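Long-range contacts in pectate lyase II (Xanthomonas campestris pv. campestris, PDB 2QY1), which probably cleaves pectate, the polygalacturonate of plant cell walls, by beta-elimination: residues Q175-N180 / E202-R207; I249-T254 / I275-P280; G262-I267 / A287-W292. The protein carries 2 engineered substitutions. One frame throughout, in Å; residues are numbered along the deposited sequence.

Contact 1: Q175-N180 / E202-R207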
loop_
_atom_site.group_PDB
_atom_site.type_symbol
_atom_site.label_atom_id
_atom_site.label_comp_id
_atom_site.label_asym_id
_atom_site.label_seq_id
_atom_site.Cartn_x
_atom_site.Cartn_y
_atom_site.Cartn_z
ATOM N N GLN A 175 9.990 -1.910 6.685
ATOM C CA GLN A 175 10.594 -3.113 6.105
ATOM C C GLN A 175 9.789 -3.674 4.931
ATOM O O GLN A 175 10.327 -3.852 3.834
ATOM C CB GLN A 175 10.829 -4.211 7.149
ATOM C CG GLN A 175 11.715 -5.349 6.610
ATOM C CD GLN A 175 11.573 -6.664 7.367
ATOM O OE1 GLN A 175 10.808 -6.771 8.327
ATOM N NE2 GLN A 175 12.326 -7.670 6.940
ATOM N N LYS A 176 8.509 -3.952 5.171
ATOM C CA LYS A 176 7.663 -4.613 4.181
ATOM C C LYS A 176 6.504 -3.717 3.755
ATOM O O LYS A 176 5.486 -3.623 4.440
ATOM C CB LYS A 176 7.187 -5.964 4.720
ATOM C CG LYS A 176 8.311 -6.998 4.731
ATOM C CD LYS A 176 7.916 -8.299 5.396
ATOM C CE LYS A 176 8.790 -9.455 4.900
ATOM N NZ LYS A 176 10.248 -9.251 5.162
ATOM N N VAL A 177 6.671 -3.071 2.602
ATOM C CA VAL A 177 5.822 -1.941 2.209
ATOM C C VAL A 177 4.399 -2.321 1.801
ATOM O O VAL A 177 3.429 -1.816 2.372
ATOM C CB VAL A 177 6.483 -1.090 1.093
ATOM C CG1 VAL A 177 5.567 0.056 0.660
ATOM C CG2 VAL A 177 7.817 -0.553 1.569
ATOM N N ALA A 178 4.279 -3.198 0.809
ATOM C CA ALA A 178 2.989 -3.462 0.188
ATOM C C ALA A 178 2.861 -4.903 -0.278
ATOM O O ALA A 178 3.582 -5.342 -1.173
ATOM C CB ALA A 178 2.754 -2.497 -0.974
ATOM N N LEU A 179 1.936 -5.630 0.341
ATOM C CA LEU A 179 1.627 -6.994 -0.059
ATOM C C LEU A 179 0.392 -7.003 -0.944
ATOM O O LEU A 179 -0.561 -6.263 -0.704
ATOM C CB LEU A 179 1.404 -7.881 1.174
ATOM C CG LEU A 179 1.211 -9.390 0.989
ATOM C CD1 LEU A 179 2.453 -10.048 0.400
ATOM C CD2 LEU A 179 0.859 -10.033 2.321
ATOM N N ASN A 180 0.418 -7.843 -1.974
ATOM C CA ASN A 180 -0.736 -8.028 -2.844
ATOM C C ASN A 180 -0.859 -9.512 -3.189
ATOM O O ASN A 180 -0.300 -9.971 -4.179
ATOM C CB ASN A 180 -0.605 -7.157 -4.103
ATOM C CG ASN A 180 -1.941 -6.876 -4.767
ATOM O OD1 ASN A 180 -2.788 -7.764 -4.899
ATOM N ND2 ASN A 180 -2.136 -5.630 -5.196
ATOM N N GLU A 202 10.664 5.380 0.343
ATOM C CA GLU A 202 12.021 5.788 0.707
ATOM C C GLU A 202 12.516 5.169 2.012
ATOM O O GLU A 202 11.797 5.145 3.009
ATOM C CB GLU A 202 12.125 7.313 0.760
ATOM C CG GLU A 202 13.538 7.829 0.554
ATOM C CD GLU A 202 13.598 9.294 0.171
ATOM O OE1 GLU A 202 14.685 9.884 0.310
ATOM O OE2 GLU A 202 12.571 9.857 -0.267
ATOM N N ASN A 203 13.758 4.686 1.995
ATOM C CA ASN A 203 14.345 3.975 3.134
ATOM C C ASN A 203 13.459 2.805 3.562
ATOM O O ASN A 203 12.986 2.736 4.698
ATOM C CB ASN A 203 14.640 4.931 4.299
ATOM C CG ASN A 203 15.592 6.050 3.912
ATOM O OD1 ASN A 203 15.203 7.219 3.851
ATOM N ND2 ASN A 203 16.845 5.698 3.638
ATOM N N VAL A 204 13.221 1.904 2.614
ATOM C CA VAL A 204 12.404 0.712 2.831
ATOM C C VAL A 204 13.198 -0.512 2.374
ATOM O O VAL A 204 14.231 -0.364 1.720
ATOM C CB VAL A 204 11.038 0.795 2.093
ATOM C CG1 VAL A 204 10.185 1.941 2.649
ATOM C CG2 VAL A 204 11.222 0.943 0.580
ATOM N N GLU A 205 12.728 -1.710 2.708
ATOM C CA GLU A 205 13.490 -2.919 2.382
ATOM C C GLU A 205 12.944 -3.717 1.199
ATOM O O GLU A 205 13.675 -3.965 0.239
ATOM C CB GLU A 205 13.681 -3.814 3.612
ATOM C CG GLU A 205 14.593 -3.203 4.670
ATOM C CD GLU A 205 15.167 -4.220 5.647
ATOM O OE1 GLU A 205 15.962 -3.802 6.517
ATOM O OE2 GLU A 205 14.840 -5.428 5.554
ATOM N N SER A 206 11.671 -4.109 1.263
ATOM C CA SER A 206 11.092 -4.993 0.251
ATOM C C SER A 206 9.573 -4.868 0.133
ATOM O O SER A 206 8.940 -4.131 0.896
ATOM C CB SER A 206 11.470 -6.453 0.538
ATOM O OG SER A 206 10.779 -6.933 1.680
ATOM N N ARG A 207 9.013 -5.610 -0.826
ATOM C CA ARG A 207 7.577 -5.618 -1.128
ATOM C C ARG A 207 7.117 -4.242 -1.600
ATOM O O ARG A 207 6.325 -3.582 -0.927
ATOM C CB ARG A 207 6.737 -6.035 0.087
ATOM C CG ARG A 207 7.019 -7.398 0.694
ATOM C CD ARG A 207 5.917 -7.686 1.698
ATOM N NE ARG A 207 6.083 -8.941 2.427
ATOM C CZ ARG A 207 5.332 -9.299 3.468
ATOM N NH1 ARG A 207 4.367 -8.494 3.917
ATOM N NH2 ARG A 207 5.551 -10.455 4.075
HETATM O O HOH W 1 3.647 -5.608 3.375
HETATM O O HOH W 2 12.509 -7.851 3.473
#
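Lys176 and Ser206 form a parallel beta bridge between two successive coils of the protein, each just past a corner of the chain. Three backbone hydrogen bonds join the two segments. Gln175 O accepts Ser206 N at 2.9 Å, and Ser206 O accepts Val177 N at 3.0 Å. Ala178 N then reaches Arg207 O at 2.7 Å. Such stacking of one coil on the next is the building principle of the right-handed parallel beta-helix, the fold of pectate lyases. Here Val177 CG2 meets Val204 CB at 3.5 Å in the interior, where Val171 and Val226 of neighbouring strands also pack.

On the face of Lys176 and Ser206 the Arg207 guanidinium is sandwiched between aliphatic carbons. Lys176 lays its CD over the centre of the group, 3.4 Å from CZ. Leu179 CD1 lies over the opposite face, nearer the rim. The Lys176 chain runs extended to CE and then bends (chi4 59°), which leaves NZ 5.0 Å from Arg207 NH2. Two waters make the polar links. One, in the guanidinium plane, links Arg207 NH1 to Lys176 O. Another joins Lys176 NZ to Ser206 OG. Glu205 brings OE2 against Gln175 CG, while its OE1 makes a salt bridge with Lys142.

Contact 2: I249-T254 / I275-P280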
loop_
_atom_site.group_PDB
_atom_site.type_symbol
_atom_site.label_atom_id
_atom_site.label_comp_id
_atom_site.label_asym_id
_atom_site.label_seq_id
_atom_site.Cartn_x
_atom_site.Cartn_y
_atom_site.Cartn_z
ATOM N N ILE A 249 18.452 1.684 -5.391
ATOM C CA ILE A 249 17.516 0.575 -5.219
ATOM C C ILE A 249 18.145 -0.740 -5.674
ATOM O O ILE A 249 18.770 -0.808 -6.737
ATOM C CB ILE A 249 16.145 0.849 -5.940
ATOM C CG1 ILE A 249 15.204 -0.359 -5.836
ATOM C CG2 ILE A 249 16.354 1.270 -7.399
ATOM C CD1 ILE A 249 13.724 -0.034 -6.049
ATOM N N LYS A 250 18.001 -1.767 -4.840
ATOM C CA LYS A 250 18.448 -3.113 -5.181
ATOM C C LYS A 250 17.263 -3.900 -5.724
ATOM O O LYS A 250 16.158 -3.807 -5.189
ATOM C CB LYS A 250 19.047 -3.812 -3.957
ATOM C CG LYS A 250 19.696 -5.152 -4.263
ATOM C CD LYS A 250 20.411 -5.719 -3.051
ATOM C CE LYS A 250 21.112 -7.018 -3.399
ATOM N NZ LYS A 250 22.074 -7.417 -2.335
ATOM N N ASN A 251 17.503 -4.666 -6.789
ATOM C CA ASN A 251 16.457 -5.430 -7.484
ATOM C C ASN A 251 15.152 -4.637 -7.679
ATOM O O ASN A 251 14.105 -5.035 -7.155
ATOM C CB ASN A 251 16.177 -6.752 -6.753
ATOM C CG ASN A 251 17.439 -7.540 -6.463
ATOM O OD1 ASN A 251 17.758 -7.817 -5.306
ATOM N ND2 ASN A 251 18.162 -7.909 -7.513
ATOM N N PRO A 252 15.217 -3.508 -8.419
ATOM C CA PRO A 252 14.044 -2.639 -8.569
ATOM C C PRO A 252 12.845 -3.324 -9.219
ATOM O O PRO A 252 11.702 -3.074 -8.826
ATOM C CB PRO A 252 14.556 -1.489 -9.446
ATOM C CG PRO A 252 15.776 -2.017 -10.114
ATOM C CD PRO A 252 16.386 -2.971 -9.141
ATOM N N VAL A 253 13.111 -4.174 -10.207
ATOM C CA VAL A 253 12.071 -4.962 -10.856
ATOM C C VAL A 253 12.550 -6.406 -10.912
ATOM O O VAL A 253 13.555 -6.715 -11.560
ATOM C CB VAL A 253 11.736 -4.433 -12.276
ATOM C CG1 VAL A 253 10.714 -5.328 -12.957
ATOM C CG2 VAL A 253 11.219 -2.999 -12.211
ATOM N N THR A 254 11.838 -7.284 -10.216
ATOM C CA THR A 254 12.260 -8.676 -10.086
ATOM C C THR A 254 11.070 -9.623 -9.939
ATOM O O THR A 254 9.939 -9.188 -9.721
ATOM C CB THR A 254 13.244 -8.863 -8.890
ATOM O OG1 THR A 254 13.716 -10.217 -8.850
ATOM C CG2 THR A 254 12.579 -8.514 -7.551
ATOM N N ILE A 275 21.625 1.832 -8.859
ATOM C CA ILE A 275 20.870 0.606 -9.108
ATOM C C ILE A 275 21.795 -0.587 -8.912
ATOM O O ILE A 275 22.854 -0.669 -9.540
ATOM C CB ILE A 275 20.286 0.552 -10.548
ATOM C CG1 ILE A 275 19.650 1.893 -10.956
ATOM C CG2 ILE A 275 19.318 -0.629 -10.699
ATOM C CD1 ILE A 275 18.387 2.284 -10.201
ATOM N N THR A 276 21.404 -1.502 -8.029
ATOM C CA THR A 276 22.165 -2.735 -7.813
ATOM C C THR A 276 21.271 -3.961 -7.968
ATOM O O THR A 276 20.047 -3.858 -7.912
ATOM C CB THR A 276 22.877 -2.765 -6.437
ATOM O OG1 THR A 276 21.914 -2.633 -5.385
ATOM C CG2 THR A 276 23.909 -1.648 -6.333
ATOM N N TRP A 277 21.894 -5.116 -8.175
ATOM C CA TRP A 277 21.168 -6.362 -8.383
ATOM C C TRP A 277 21.790 -7.501 -7.583
ATOM O O TRP A 277 22.995 -7.502 -7.320
ATOM C CB TRP A 277 21.148 -6.728 -9.869
ATOM C CG TRP A 277 20.469 -5.717 -10.745
ATOM C CD1 TRP A 277 21.061 -4.685 -11.420
ATOM C CD2 TRP A 277 19.072 -5.646 -11.048
ATOM N NE1 TRP A 277 20.115 -3.973 -12.120
ATOM C CE2 TRP A 277 18.886 -4.542 -11.911
ATOM C CE3 TRP A 277 17.957 -6.408 -10.672
ATOM C CZ2 TRP A 277 17.629 -4.181 -12.405
ATOM C CZ3 TRP A 277 16.707 -6.049 -11.164
ATOM C CH2 TRP A 277 16.554 -4.946 -12.024
ATOM N N GLY A 278 20.960 -8.472 -7.211
ATOM C CA GLY A 278 21.412 -9.648 -6.478
ATOM C C GLY A 278 20.663 -10.907 -6.868
ATOM O O GLY A 278 19.588 -10.843 -7.465
ATOM N N THR A 279 21.245 -12.054 -6.529
ATOM C CA THR A 279 20.638 -13.356 -6.791
ATOM C C THR A 279 19.991 -13.861 -5.500
ATOM O O THR A 279 20.632 -13.851 -4.443
ATOM C CB THR A 279 21.691 -14.374 -7.296
ATOM O OG1 THR A 279 22.487 -13.773 -8.323
ATOM C CG2 THR A 279 21.028 -15.630 -7.852
ATOM N N PRO A 280 18.715 -14.292 -5.573
ATOM C CA PRO A 280 18.027 -14.752 -4.365
ATOM C C PRO A 280 18.570 -16.084 -3.841
ATOM O O PRO A 280 18.958 -16.952 -4.630
ATOM C CB PRO A 280 16.575 -14.911 -4.825
ATOM C CG PRO A 280 16.667 -15.162 -6.283
ATOM C CD PRO A 280 17.846 -14.367 -6.763
#
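Pro252 presses its ring onto the indole of Trp277, and this is the main fit of bump and hollow between 249-254 and 275-280. Pro252 CD sits over the six-membered ring, 3.6 Å from its centroid and 16° off the normal, a CH-pi contact. The two side chains cross at about a right angle. Val253 O approaches the same ring at its edge, in plane, 3.2 Å from CZ3. The benzo end of the indole is thus fitted into the bend of the chain at 252-253. The tryptophan leaves its backbone pointing away from the partner segment. With CG placed beside the backbone N (chi1 -61°), the ring folds back onto the proline.

Ile275 extends the apolar patch. Its CG2 touches Pro252 CG at 3.8 Å. Its CD1 meets Ile249 CG2, and these two isoleucines lie side by side, pointing the same way. Phe246 packs against both Pro252 and Ile275.

On the other face, Thr276 OG1 lies 3.4 Å from Lys250 CB. The extended lysine chain runs on past Thr276 to bring CE near Gly278 CA.

Two backbone bonds set the register. Thr276 N donates to Ile249 O at 3.0 Å. Asn251 N donates to Thr276 O at 2.9 Å. Lys250 and Thr276 make a parallel bridge, with Lys250 CA also directed at Thr276 O. Short parallel pairing of this kind, between residues of successive turns, is that of the parallel beta-helix of pectate lyases.

Contact 3: G262-I267 / A287-W292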
loop_
_atom_site.group_PDB
_atom_site.type_symbol
_atom_site.label_atom_id
_atom_site.label_comp_id
_atom_site.label_asym_id
_atom_site.label_seq_id
_atom_site.Cartn_x
_atom_site.Cartn_y
_atom_site.Cartn_z
ATOM N N GLY A 262 6.414 -14.037 -12.099
ATOM C CA GLY A 262 5.498 -13.027 -12.621
ATOM C C GLY A 262 6.178 -12.237 -13.724
ATOM O O GLY A 262 7.382 -12.379 -13.943
ATOM N N TYR A 263 5.408 -11.391 -14.406
ATOM C CA TYR A 263 5.874 -10.724 -15.624
ATOM C C TYR A 263 5.643 -9.217 -15.583
ATOM O O TYR A 263 4.869 -8.720 -14.761
ATOM C CB TYR A 263 5.195 -11.341 -16.854
ATOM C CG TYR A 263 5.294 -12.850 -16.905
ATOM C CD1 TYR A 263 6.377 -13.477 -17.520
ATOM C CD2 TYR A 263 4.311 -13.654 -16.322
ATOM C CE1 TYR A 263 6.475 -14.866 -17.560
ATOM C CE2 TYR A 263 4.403 -15.043 -16.355
ATOM C CZ TYR A 263 5.486 -15.641 -16.974
ATOM O OH TYR A 263 5.579 -17.014 -17.010
ATOM N N TRP A 264 6.324 -8.492 -16.469
ATOM C CA TRP A 264 6.236 -7.031 -16.491
ATOM C C TRP A 264 6.272 -6.411 -17.885
ATOM O O TRP A 264 6.948 -6.909 -18.789
ATOM C CB TRP A 264 7.319 -6.399 -15.607
ATOM C CG TRP A 264 8.680 -7.008 -15.757
ATOM C CD1 TRP A 264 9.574 -6.787 -16.762
ATOM C CD2 TRP A 264 9.305 -7.935 -14.861
ATOM N NE1 TRP A 264 10.719 -7.521 -16.553
ATOM C CE2 TRP A 264 10.581 -8.233 -15.391
ATOM C CE3 TRP A 264 8.913 -8.539 -13.658
ATOM C CZ2 TRP A 264 11.467 -9.114 -14.762
ATOM C CZ3 TRP A 264 9.794 -9.418 -13.035
ATOM C CH2 TRP A 264 11.057 -9.693 -13.587
ATOM N N ASP A 265 5.524 -5.320 -18.033
ATOM C CA ASP A 265 5.523 -4.492 -19.231
ATOM C C ASP A 265 6.152 -3.151 -18.844
ATOM O O ASP A 265 5.550 -2.354 -18.115
ATOM C CB ASP A 265 4.086 -4.302 -19.733
ATOM C CG ASP A 265 4.014 -3.787 -21.165
ATOM O OD1 ASP A 265 4.971 -3.137 -21.636
ATOM O OD2 ASP A 265 2.980 -4.025 -21.825
ATOM N N LEU A 266 7.372 -2.925 -19.322
ATOM C CA LEU A 266 8.168 -1.760 -18.932
ATOM C C LEU A 266 8.186 -0.692 -20.019
ATOM O O LEU A 266 8.483 -0.985 -21.176
ATOM C CB LEU A 266 9.603 -2.184 -18.598
ATOM C CG LEU A 266 9.860 -3.013 -17.332
ATOM C CD1 LEU A 266 11.180 -3.762 -17.442
ATOM C CD2 LEU A 266 9.848 -2.144 -16.088
ATOM N N ILE A 267 7.851 0.543 -19.644
ATOM C CA ILE A 267 7.921 1.684 -20.564
ATOM C C ILE A 267 8.248 2.980 -19.822
ATOM O O ILE A 267 7.692 3.251 -18.753
ATOM C CB ILE A 267 6.606 1.909 -21.389
ATOM C CG1 ILE A 267 5.752 0.639 -21.515
ATOM C CG2 ILE A 267 6.932 2.480 -22.774
ATOM C CD1 ILE A 267 4.753 0.435 -20.382
ATOM N N ALA A 287 13.857 -13.949 -11.851
ATOM C CA ALA A 287 14.210 -13.054 -12.949
ATOM C C ALA A 287 14.548 -11.661 -12.425
ATOM O O ALA A 287 13.904 -11.163 -11.497
ATOM C CB ALA A 287 13.080 -12.983 -13.968
ATOM N N ASN A 288 15.573 -11.054 -13.015
ATOM C CA ASN A 288 15.944 -9.669 -12.739
ATOM C C ASN A 288 15.892 -8.853 -14.028
ATOM O O ASN A 288 16.494 -9.236 -15.033
ATOM C CB ASN A 288 17.353 -9.591 -12.136
ATOM C CG ASN A 288 17.400 -9.992 -10.663
ATOM O OD1 ASN A 288 16.385 -9.993 -9.961
ATOM N ND2 ASN A 288 18.597 -10.320 -10.188
ATOM N N ALA A 289 15.179 -7.729 -13.994
ATOM C CA ALA A 289 15.068 -6.844 -15.156
ATOM C C ALA A 289 16.309 -5.957 -15.306
ATOM O O ALA A 289 16.211 -4.727 -15.330
ATOM C CB ALA A 289 13.803 -5.997 -15.055
ATOM N N THR A 290 17.474 -6.597 -15.418
ATOM C CA THR A 290 18.768 -5.906 -15.431
ATOM C C THR A 290 18.900 -4.928 -16.602
ATOM O O THR A 290 19.529 -3.876 -16.473
ATOM C CB THR A 290 19.942 -6.922 -15.428
ATOM O OG1 THR A 290 19.781 -7.833 -14.332
ATOM C CG2 THR A 290 21.286 -6.220 -15.287
ATOM N N ASN A 291 18.292 -5.274 -17.732
ATOM C CA ASN A 291 18.350 -4.434 -18.928
ATOM C C ASN A 291 17.045 -3.691 -19.215
ATOM O O ASN A 291 16.915 -3.031 -20.250
ATOM C CB ASN A 291 18.788 -5.266 -20.129
ATOM C CG ASN A 291 20.205 -5.771 -19.987
ATOM O OD1 ASN A 291 21.155 -4.993 -20.036
ATOM N ND2 ASN A 291 20.354 -7.075 -19.796
ATOM N N TRP A 292 16.094 -3.805 -18.289
ATOM C CA TRP A 292 14.804 -3.104 -18.359
ATOM C C TRP A 292 13.968 -3.492 -19.583
ATOM O O TRP A 292 13.299 -2.651 -20.192
ATOM C CB TRP A 292 15.004 -1.585 -18.252
ATOM C CG TRP A 292 15.603 -1.200 -16.941
ATOM C CD1 TRP A 292 16.934 -1.124 -16.635
ATOM C CD2 TRP A 292 14.896 -0.883 -15.739
ATOM N NE1 TRP A 292 17.097 -0.762 -15.318
ATOM C CE2 TRP A 292 15.863 -0.608 -14.745
ATOM C CE3 TRP A 292 13.538 -0.794 -15.405
ATOM C CZ2 TRP A 292 15.516 -0.249 -13.441
ATOM C CZ3 TRP A 292 13.193 -0.437 -14.106
ATOM C CH2 TRP A 292 14.180 -0.171 -13.141
#
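Strand 263-267 faces the turn-rich segment 287-292 without a backbone hydrogen bond between them, the nearest CA atoms, of Leu266 and Trp292, being 6.8 Å apart. The strand belongs to the parallel beta-helix, pairing with strand 238-242. The partner segment starts as a short strand, makes an inverse gamma turn centred on Ala289, and enters a type I turn from Ala289 to Trp292. A hydrogen bond from Trp292 N to Ala289 O closes that turn. Side chains of the strand bridge the gap, meeting both side chains and backbone of 287-292.

Trp264 and Leu266 both point from the strand toward the partner. Trp264 CG lies between its own backbone N and carbonyl carbon (chi1 44°), and the indole spans the gap. Its CH2 meets Ala287 CB at 3.9 Å, and Ala287 O lies at the ring edge. Further along the indole, Ala289 CB sits obliquely to the ring, 3.8 Å from NE1. That nitrogen makes a weak hydrogen bond to Ile293 O. Val253 packs on Trp264 and on Trp292, so strand 245-255 contacts both indoles.

Leu266 divides its two methyls between the backbone and the ring of Trp292. CD1 lies 3.5 Å from Trp292 C, and CD2 reaches the edge of the indole, 4.0 Å from CE3.

How the contacts relate
The three contacts follow the beta-helix toward the C-terminal part of the chain. Contact 1 closes before the others open. Its centre is about 14 Å from that of contact 2 and about 19 Å from that of contact 3, and it touches neither. The segments of contacts 2 and 3 alternate along the chain, and the two contacts touch. Their centres are about 11 Å apart. Strand 245-255, which carries the first segment of contact 2, pairs parallel with 275-276 and antiparallel with 287-288 of contact 3. Thr254 OG1 probably hydrogen-bonds to Ala287 O and Asn288 OD1. Contact 1 thus joins coils nearer the chain's centre, and the other two hold the late, less regular segments onto the coils.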